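Local atomic coordinates of beta-galactosidase (Trichoderma reesei, PDB entry 3OG2), a protein that probably hydrolyses terminal non-reducing beta-D-galactose residues in beta-D-galactosides, as a glycoside hydrolase of family 35. Residues A[427-432]-A[463-468]. Numbering follows the deposited sequence.
Sequences LPTSAG and TLLYST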
loop_
_atom_site.group_PDB
_atom_site.type_symbol
_atom_site.label_atom_id
_atom_site.label_comp_id
_atom_site.label_asym_id
_atom_site.label_seq_id
_atom_site.Cartn_x
_atom_site.Cartn_y
_atom_site.Cartn_z
ATOM N N LEU A 427 -3.192 -4.135 40.071
ATOM C CA LEU A 427 -2.160 -4.746 39.230
ATOM C C LEU A 427 -1.056 -5.310 40.111
ATOM O O LEU A 427 -0.725 -4.719 41.147
ATOM C CB LEU A 427 -1.526 -3.725 38.261
ATOM C CG LEU A 427 -2.517 -3.043 37.320
ATOM C CD1 LEU A 427 -1.826 -2.044 36.405
ATOM C CD2 LEU A 427 -3.300 -4.031 36.465
ATOM N N PRO A 428 -0.497 -6.407 39.690
ATOM C CA PRO A 428 0.659 -6.957 40.398
ATOM C C PRO A 428 1.900 -6.116 40.142
ATOM O O PRO A 428 2.146 -5.661 38.994
ATOM C CB PRO A 428 0.787 -8.370 39.810
ATOM C CG PRO A 428 0.239 -8.219 38.415
ATOM C CD PRO A 428 -0.912 -7.250 38.539
ATOM N N THR A 429 2.681 -5.906 41.202
ATOM C CA THR A 429 3.937 -5.199 41.077
ATOM C C THR A 429 4.964 -5.869 42.008
ATOM O O THR A 429 4.582 -6.655 42.860
ATOM C CB THR A 429 3.912 -3.703 41.443
ATOM O OG1 THR A 429 3.838 -3.575 42.864
ATOM C CG2 THR A 429 2.691 -2.995 40.893
ATOM N N SER A 430 6.236 -5.535 41.820
ATOM C CA SER A 430 7.292 -5.931 42.757
ATOM C C SER A 430 7.060 -5.422 44.171
ATOM O O SER A 430 7.684 -5.920 45.112
ATOM C CB SER A 430 8.644 -5.384 42.302
ATOM O OG SER A 430 8.572 -3.941 42.202
ATOM N N ALA A 431 6.161 -4.457 44.370
ATOM C CA ALA A 431 5.840 -4.058 45.727
ATOM C C ALA A 431 4.522 -4.675 46.204
ATOM O O ALA A 431 4.030 -4.243 47.243
ATOM C CB ALA A 431 5.838 -2.527 45.779
ATOM N N GLY A 432 3.948 -5.637 45.479
ATOM C CA GLY A 432 2.698 -6.312 45.780
ATOM C C GLY A 432 1.578 -5.775 44.908
ATOM O O GLY A 432 1.769 -4.955 44.004
ATOM N N THR A 463 13.048 2.901 37.425
ATOM C CA THR A 463 11.962 1.945 37.156
ATOM C C THR A 463 10.619 2.559 37.462
ATOM O O THR A 463 10.490 3.187 38.533
ATOM C CB THR A 463 12.087 0.678 38.014
ATOM O OG1 THR A 463 13.393 0.116 37.819
ATOM C CG2 THR A 463 11.027 -0.355 37.604
ATOM N N LEU A 464 9.702 2.412 36.509
ATOM C CA LEU A 464 8.321 2.762 36.825
ATOM C C LEU A 464 7.692 1.605 37.565
ATOM O O LEU A 464 7.503 0.542 36.955
ATOM C CB LEU A 464 7.420 2.974 35.602
ATOM C CG LEU A 464 7.851 4.137 34.721
ATOM C CD1 LEU A 464 7.037 4.202 33.432
ATOM C CD2 LEU A 464 7.653 5.437 35.463
ATOM N N LEU A 465 7.377 1.782 38.832
ATOM C CA LEU A 465 6.647 0.732 39.553
ATOM C C LEU A 465 5.337 0.481 38.846
ATOM O O LEU A 465 4.947 -0.689 38.682
ATOM C CB LEU A 465 6.483 1.213 40.984
ATOM C CG LEU A 465 5.715 0.203 41.850
ATOM C CD1 LEU A 465 6.603 -1.013 42.065
ATOM C CD2 LEU A 465 5.295 0.844 43.168
ATOM N N TYR A 466 4.675 1.552 38.380
ATOM C CA TYR A 466 3.530 1.362 37.477
ATOM C C TYR A 466 3.336 2.657 36.701
ATOM O O TYR A 466 3.776 3.721 37.157
ATOM C CB TYR A 466 2.246 0.961 38.195
ATOM C CG TYR A 466 1.821 1.963 39.266
ATOM C CD1 TYR A 466 1.063 3.085 38.972
ATOM C CD2 TYR A 466 2.191 1.756 40.606
ATOM C CE1 TYR A 466 0.656 4.013 39.945
ATOM C CE2 TYR A 466 1.802 2.680 41.577
ATOM C CZ TYR A 466 1.041 3.781 41.243
ATOM O OH TYR A 466 0.724 4.653 42.274
ATOM N N SER A 467 2.615 2.539 35.611
ATOM C CA SER A 467 2.062 3.740 34.978
ATOM C C SER A 467 0.744 3.413 34.305
ATOM O O SER A 467 0.674 2.373 33.600
ATOM C CB SER A 467 3.035 4.272 33.921
ATOM O OG SER A 467 2.457 5.425 33.287
ATOM N N THR A 468 -0.253 4.265 34.498
ATOM C CA THR A 468 -1.485 4.128 33.754
ATOM C C THR A 468 -1.360 4.903 32.447
ATOM O O THR A 468 -1.917 4.495 31.407
ATOM C CB THR A 468 -2.708 4.633 34.525
ATOM O OG1 THR A 468 -2.584 6.051 34.733
ATOM C CG2 THR A 468 -2.782 4.016 35.929
#
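A type I beta turn, Thr429 to Gly432, joins strand 421-427 to strand 434-436 in the all-beta second domain of this family 35 enzyme and rests on Leu465, where strand 462-467 bends. One methyl does most of the touching: Leu465 CD1 lies 3.5 Å from Ser430 OG and 3.9 Å from Thr429 OG1. The apolar contact is with Ala431 CB, 4.1 Å from Leu465 CD1. With CG anti to the backbone N (chi1 179°), Leu465 reaches out to the turn, roughly perpendicular to the side chain of Thr429. No hydrogen bond links the two segments; the grip is van der Waals. Ser430 OG is hydrogen-bonded to OD1 of Asp456 in strand 450-459, a residue that Leu465 also touches. The turn closes through Gly432 N to Thr429 O at 2.9 Å, and Thr429 also forms an ST turn, its OG1 accepting from Ala431 N at 2.9 Å. A valine in place of Thr429 would probably leave Ala431 N without this acceptor and Gly432 O without a hydroxyl donor, so that the turn is less firmly fixed. Thr429 OG1 donates to Gly432 O at 2.7 Å, meeting a lone pair in the carbonyl plane with a C=O...OG1 angle of 139°.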